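Local coordinates for protein cytosol aminopeptidase (Coxiella burnetii, PDB 3IJ3) that probably removes amino acids from the N-terminal end of peptides as a manganese-dependent metalloaminopeptidase of the M17 (leucine aminopeptidase) family, at residues Ile355-Leu360 / Met468-Val473; Leu153-Ala158 / Arg162-Leu167. All blocks are in the same frame, centred on the assembly; numbering follows the deposited sequence.

Contact 1: residues Ile355-Leu360 / Met468-Val473; sequences IDFSTL and MALRAV
Phe357 meets Leu470 and Val473 where strand 353-359 of the catalytic domain lies against the first turn of the C-terminal helix 470-481. This is strand-on-helix packing in the alpha/beta core of an M17 peptidase. The closest approach of the ring is at its outer end. Phe357 CZ lies 3.6 Å from Leu470 CD2, and CE1 is almost as close to the same methyl. The aromatic ring and the leucine branch cross at a slant. The CB of Leu470 does not point at the strand, but its branched end turns back to it. Val473 CG2 is a looser neighbour, 4.3 Å from Phe357 CZ. Ile355, two residues before Phe357 on the strand, meets Val473 of the helix end to end. Ile355 extends its longer branch toward the helix with chi2 at 176°. The contact is wholly apolar and buried.

Further out, the ring of Phe448 on strand 445-454 meets Phe357 with the planes about 15° apart. Helix 275-289 adds Ala280 and Leu283 against Phe357. The strand itself is hydrogen-bonded to strand 244-252 and to strand 445-454. Asp356 points to the other side of the strand, where its OD1 is hydrogen-bonded to His447 ND1 and its OD2 to Trp445 NE1. At the strand end, Thr359 OG1 shares a hydrogen bond with OD1 of Asp273, a residue of the lithium site. Thr359 O accepts a hydrogen bond from Lys250 of the same site. The side chain of Phe357 is about 13 Å from that ion. Ala469 is the N-cap of helix 470-481, and the backbone N atoms of Ala469 and Ala472 are hydrogen-bonded to Asp395. Ile355 CD1 and Val473 CG1 are 3.5 Å apart, tighter than usual for two carbons.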
# COMPACT_ATOMS: atom_id res chain seq x y z
N ILE A 355 -27.37 -26.60 -11.17
CA ILE A 355 -26.95 -25.26 -11.57
C ILE A 355 -26.67 -24.49 -10.30
O ILE A 355 -27.51 -24.44 -9.38
CB ILE A 355 -28.00 -24.48 -12.36
CG1 ILE A 355 -28.37 -25.20 -13.66
CG2 ILE A 355 -27.48 -23.04 -12.68
CD1 ILE A 355 -29.46 -24.53 -14.42
N ASP A 356 -25.47 -23.93 -10.21
CA ASP A 356 -25.13 -23.07 -9.06
C ASP A 356 -24.89 -21.62 -9.49
O ASP A 356 -24.50 -21.33 -10.62
CB ASP A 356 -24.00 -23.62 -8.19
CG ASP A 356 -22.63 -23.39 -8.72
OD1 ASP A 356 -22.19 -22.21 -8.72
OD2 ASP A 356 -21.94 -24.40 -9.04
N PHE A 357 -25.21 -20.72 -8.56
CA PHE A 357 -25.05 -19.28 -8.75
C PHE A 357 -24.21 -18.78 -7.59
O PHE A 357 -24.53 -19.06 -6.42
CB PHE A 357 -26.38 -18.56 -8.72
CG PHE A 357 -27.28 -18.90 -9.88
CD1 PHE A 357 -27.20 -18.18 -11.06
CD2 PHE A 357 -28.21 -19.90 -9.77
CE1 PHE A 357 -28.04 -18.47 -12.12
CE2 PHE A 357 -29.05 -20.23 -10.85
CZ PHE A 357 -28.96 -19.50 -12.01
N SER A 358 -23.16 -18.07 -7.92
CA SER A 358 -22.25 -17.55 -6.93
C SER A 358 -21.82 -16.15 -7.31
O SER A 358 -21.66 -15.85 -8.46
CB SER A 358 -21.04 -18.47 -6.84
OG SER A 358 -20.20 -18.10 -5.78
N THR A 359 -21.67 -15.28 -6.33
CA THR A 359 -21.21 -13.92 -6.60
C THR A 359 -19.70 -13.83 -6.56
O THR A 359 -18.99 -14.47 -5.74
CB THR A 359 -21.78 -12.90 -5.62
OG1 THR A 359 -21.69 -13.42 -4.28
CG2 THR A 359 -23.23 -12.59 -5.97
N LEU A 360 -19.19 -12.99 -7.47
CA LEU A 360 -17.77 -12.71 -7.59
C LEU A 360 -17.33 -11.72 -6.54
O LEU A 360 -18.08 -10.78 -6.25
CB LEU A 360 -17.50 -12.01 -8.93
CG LEU A 360 -17.60 -12.87 -10.16
CD1 LEU A 360 -17.72 -12.11 -11.43
CD2 LEU A 360 -16.36 -13.80 -10.15
N MET A 468 -29.42 -11.32 -13.13
CA MET A 468 -28.78 -11.57 -14.39
C MET A 468 -28.73 -13.06 -14.62
O MET A 468 -28.98 -13.85 -13.71
CB MET A 468 -27.41 -10.91 -14.43
CG MET A 468 -26.54 -11.24 -13.25
SD MET A 468 -25.28 -9.98 -12.94
CE MET A 468 -26.38 -8.61 -12.55
N ALA A 469 -28.52 -13.42 -15.87
CA ALA A 469 -28.43 -14.82 -16.32
C ALA A 469 -29.71 -15.66 -16.25
O ALA A 469 -29.81 -16.65 -16.98
CB ALA A 469 -27.32 -15.57 -15.59
N LEU A 470 -30.66 -15.28 -15.40
CA LEU A 470 -31.88 -16.08 -15.19
C LEU A 470 -32.79 -16.28 -16.34
O LEU A 470 -33.37 -17.37 -16.45
CB LEU A 470 -32.72 -15.55 -14.00
CG LEU A 470 -32.08 -15.58 -12.65
CD1 LEU A 470 -33.21 -15.48 -11.62
CD2 LEU A 470 -31.33 -16.88 -12.50
N ARG A 471 -33.00 -15.26 -17.17
CA ARG A 471 -33.86 -15.43 -18.32
C ARG A 471 -33.26 -16.47 -19.25
O ARG A 471 -33.98 -17.32 -19.76
CB ARG A 471 -34.15 -14.12 -19.07
CG ARG A 471 -34.89 -13.08 -18.22
CD ARG A 471 -35.83 -12.27 -19.06
NE ARG A 471 -36.84 -13.15 -19.63
CZ ARG A 471 -36.79 -13.65 -20.86
NH1 ARG A 471 -35.81 -13.31 -21.69
NH2 ARG A 471 -37.75 -14.45 -21.28
N ALA A 472 -31.94 -16.43 -19.43
CA ALA A 472 -31.25 -17.40 -20.30
C ALA A 472 -31.44 -18.79 -19.72
O ALA A 472 -31.82 -19.72 -20.43
CB ALA A 472 -29.74 -17.09 -20.41
N VAL A 473 -31.12 -18.95 -18.44
CA VAL A 473 -31.25 -20.27 -17.80
C VAL A 473 -32.68 -20.78 -17.87
O VAL A 473 -32.91 -21.94 -18.20
CB VAL A 473 -30.75 -20.29 -16.35
CG1 VAL A 473 -31.00 -21.69 -15.71
CG2 VAL A 473 -29.26 -19.90 -16.28

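Contact 2: residues Leu153-Ala158 / Arg162-Leu167; sequences LFLPQA and RVTDWL. With SO4 (sulfate ion), chain H.
Arg162 holds a sulfate ion, probably from the crystallisation liquor, against its flat guanidinium group. Sulfate O4 lies over one face, 3.2 Å from Arg162 NE. Arg162 NH1 approaches sulfate O3 at 2.5 Å. This is too short to be taken at face value, so the length of this hydrogen bond and its N-H...O angle of 126° are doubtful. The arginine chain bends at chi2 (74°) and chi3 (61°), which brings the guanidinium back beside the ion. Arg162 NH2 has a second partner, a salt bridge to Glu478 of helix 470-481. Gln290 NE2 also binds the sulfate. The other flat group is the ring of Phe154. The N of Pro156 lies above one of its faces, 3.8 Å from the plane and toward the rim, and the ring also meets that of Phe37.

A water extends the polar side to segment 153-158. It accepts from Arg162 N at 2.9 Å and lies within hydrogen-bonding distance of both Ala158 O and sulfate O1. Those two compete for its protons with atoms elsewhere.

The direct join is made by Leu155, whose two methyls face different residues. Leu155 CD1 rests 3.9 Å from Val163 CB, and the leucine and valine side chains lie alongside and run opposite ways. Leu155 CD2 lies 3.8 Å from Thr164 OG1, which is hydrogen-bonded to Arg160 O one turn earlier. Tyr29 of strand 29-30 touches both Leu155 and Val163.

Strand 151-154 thus ends in a short connection, and the chain turns back through the start of helix 157-178. The arrangement is a strand-to-helix connection closed by a small apolar contact, where the N-terminal sheet passes into the long helix 157-178.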
# COMPACT_ATOMS: atom_id res chain seq x y z
N LEU A 153 -48.42 1.66 -17.15
CA LEU A 153 -48.54 1.06 -18.48
C LEU A 153 -49.54 -0.07 -18.51
O LEU A 153 -49.54 -0.95 -17.63
CB LEU A 153 -47.18 0.52 -18.92
CG LEU A 153 -46.95 0.07 -20.36
CD1 LEU A 153 -47.08 1.28 -21.32
CD2 LEU A 153 -45.53 -0.56 -20.49
N PHE A 154 -50.36 -0.09 -19.55
CA PHE A 154 -51.30 -1.15 -19.72
C PHE A 154 -50.57 -2.47 -20.01
O PHE A 154 -49.67 -2.52 -20.85
CB PHE A 154 -52.27 -0.85 -20.84
CG PHE A 154 -53.21 -1.98 -21.13
CD1 PHE A 154 -54.09 -2.41 -20.16
CD2 PHE A 154 -53.19 -2.63 -22.35
CE1 PHE A 154 -54.96 -3.47 -20.40
CE2 PHE A 154 -54.05 -3.68 -22.60
CZ PHE A 154 -54.93 -4.11 -21.62
N LEU A 155 -50.97 -3.54 -19.31
CA LEU A 155 -50.41 -4.87 -19.52
C LEU A 155 -51.51 -5.79 -20.07
O LEU A 155 -52.40 -6.21 -19.32
CB LEU A 155 -49.83 -5.42 -18.21
CG LEU A 155 -49.22 -6.82 -18.22
CD1 LEU A 155 -48.16 -6.97 -19.27
CD2 LEU A 155 -48.64 -7.14 -16.81
N PRO A 156 -51.45 -6.13 -21.37
CA PRO A 156 -52.48 -6.98 -22.00
C PRO A 156 -52.55 -8.37 -21.36
O PRO A 156 -51.54 -8.92 -20.93
CB PRO A 156 -52.03 -7.09 -23.46
CG PRO A 156 -51.01 -6.05 -23.65
CD PRO A 156 -50.40 -5.74 -22.33
N GLN A 157 -53.75 -8.93 -21.34
CA GLN A 157 -54.01 -10.21 -20.69
C GLN A 157 -53.14 -11.34 -21.24
O GLN A 157 -52.67 -12.21 -20.47
CB GLN A 157 -55.52 -10.53 -20.78
CG GLN A 157 -56.01 -11.55 -19.74
CD GLN A 157 -55.56 -12.95 -20.05
OE1 GLN A 157 -55.54 -13.37 -21.21
NE2 GLN A 157 -55.22 -13.72 -19.00
N ALA A 158 -52.86 -11.30 -22.54
CA ALA A 158 -52.04 -12.34 -23.19
C ALA A 158 -50.61 -12.43 -22.65
O ALA A 158 -49.98 -13.49 -22.70
CB ALA A 158 -52.01 -12.10 -24.70
N ARG A 162 -46.83 -13.91 -17.72
CA ARG A 162 -45.39 -14.00 -17.94
C ARG A 162 -44.66 -12.74 -17.48
O ARG A 162 -43.60 -12.83 -16.84
CB ARG A 162 -45.10 -14.22 -19.41
CG ARG A 162 -43.66 -14.52 -19.72
CD ARG A 162 -43.24 -15.89 -19.33
NE ARG A 162 -44.02 -16.91 -20.05
CZ ARG A 162 -43.66 -18.19 -20.14
NH1 ARG A 162 -44.43 -19.04 -20.81
NH2 ARG A 162 -42.52 -18.62 -19.60
N VAL A 163 -45.18 -11.57 -17.82
CA VAL A 163 -44.54 -10.33 -17.40
C VAL A 163 -44.58 -10.16 -15.86
O VAL A 163 -43.58 -9.77 -15.25
CB VAL A 163 -45.14 -9.10 -18.13
CG1 VAL A 163 -44.66 -7.81 -17.47
CG2 VAL A 163 -44.80 -9.16 -19.62
N THR A 164 -45.72 -10.49 -15.25
CA THR A 164 -45.87 -10.37 -13.81
C THR A 164 -44.94 -11.33 -13.07
O THR A 164 -44.27 -10.93 -12.12
CB THR A 164 -47.32 -10.60 -13.35
OG1 THR A 164 -48.18 -9.66 -13.99
CG2 THR A 164 -47.44 -10.44 -11.82
N ASP A 165 -44.90 -12.57 -13.54
CA ASP A 165 -44.06 -13.62 -12.95
C ASP A 165 -42.60 -13.13 -12.96
O ASP A 165 -41.90 -13.21 -11.94
CB ASP A 165 -44.15 -14.96 -13.72
CG ASP A 165 -45.43 -15.75 -13.45
OD1 ASP A 165 -46.23 -15.35 -12.57
OD2 ASP A 165 -45.64 -16.79 -14.12
N TRP A 166 -42.13 -12.62 -14.10
CA TRP A 166 -40.76 -12.13 -14.18
C TRP A 166 -40.51 -10.89 -13.33
O TRP A 166 -39.48 -10.81 -12.67
CB TRP A 166 -40.30 -11.87 -15.63
CG TRP A 166 -39.76 -13.08 -16.29
CD1 TRP A 166 -40.28 -13.74 -17.37
CD2 TRP A 166 -38.59 -13.82 -15.90
NE1 TRP A 166 -39.50 -14.83 -17.68
CE2 TRP A 166 -38.46 -14.90 -16.79
CE3 TRP A 166 -37.65 -13.66 -14.88
CZ2 TRP A 166 -37.42 -15.82 -16.69
CZ3 TRP A 166 -36.62 -14.58 -14.77
CH2 TRP A 166 -36.51 -15.64 -15.68
N LEU A 167 -41.42 -9.93 -13.37
CA LEU A 167 -41.24 -8.69 -12.65
C LEU A 167 -41.18 -8.93 -11.15
O LEU A 167 -40.27 -8.44 -10.47
CB LEU A 167 -42.37 -7.71 -12.95
CG LEU A 167 -42.26 -6.37 -12.20
CD1 LEU A 167 -41.89 -5.27 -13.13
CD2 LEU A 167 -43.61 -6.02 -11.58
S SO4 H . -47.63 -18.11 -19.36
O1 SO4 H . -48.65 -17.19 -19.86
O2 SO4 H . -48.27 -19.23 -18.69
O3 SO4 H . -46.85 -18.62 -20.48
O4 SO4 H . -46.75 -17.41 -18.43
O HOH W 1 -48.28 -14.51 -20.15

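From the N terminus, contact 2 comes first. It closes a short local turn between the end of strand 151-154 and the first turns of helix 157-178. Contact 1 opens only after contact 2 is complete, so the two neither nest nor cross. It closes a far longer loop of 107 residues, bringing the C-terminal helix 470-481 back to the central strand 353-359. Their centres are 23 Å apart, yet the segments touch. Trp166 CH2 packs 3.7 Å from Leu470 O, and its NE1 lies beside Arg471 NE. Helix 157-178 thereby links the N-terminal sheet to helix 470-481, at the C-terminal end of the chain.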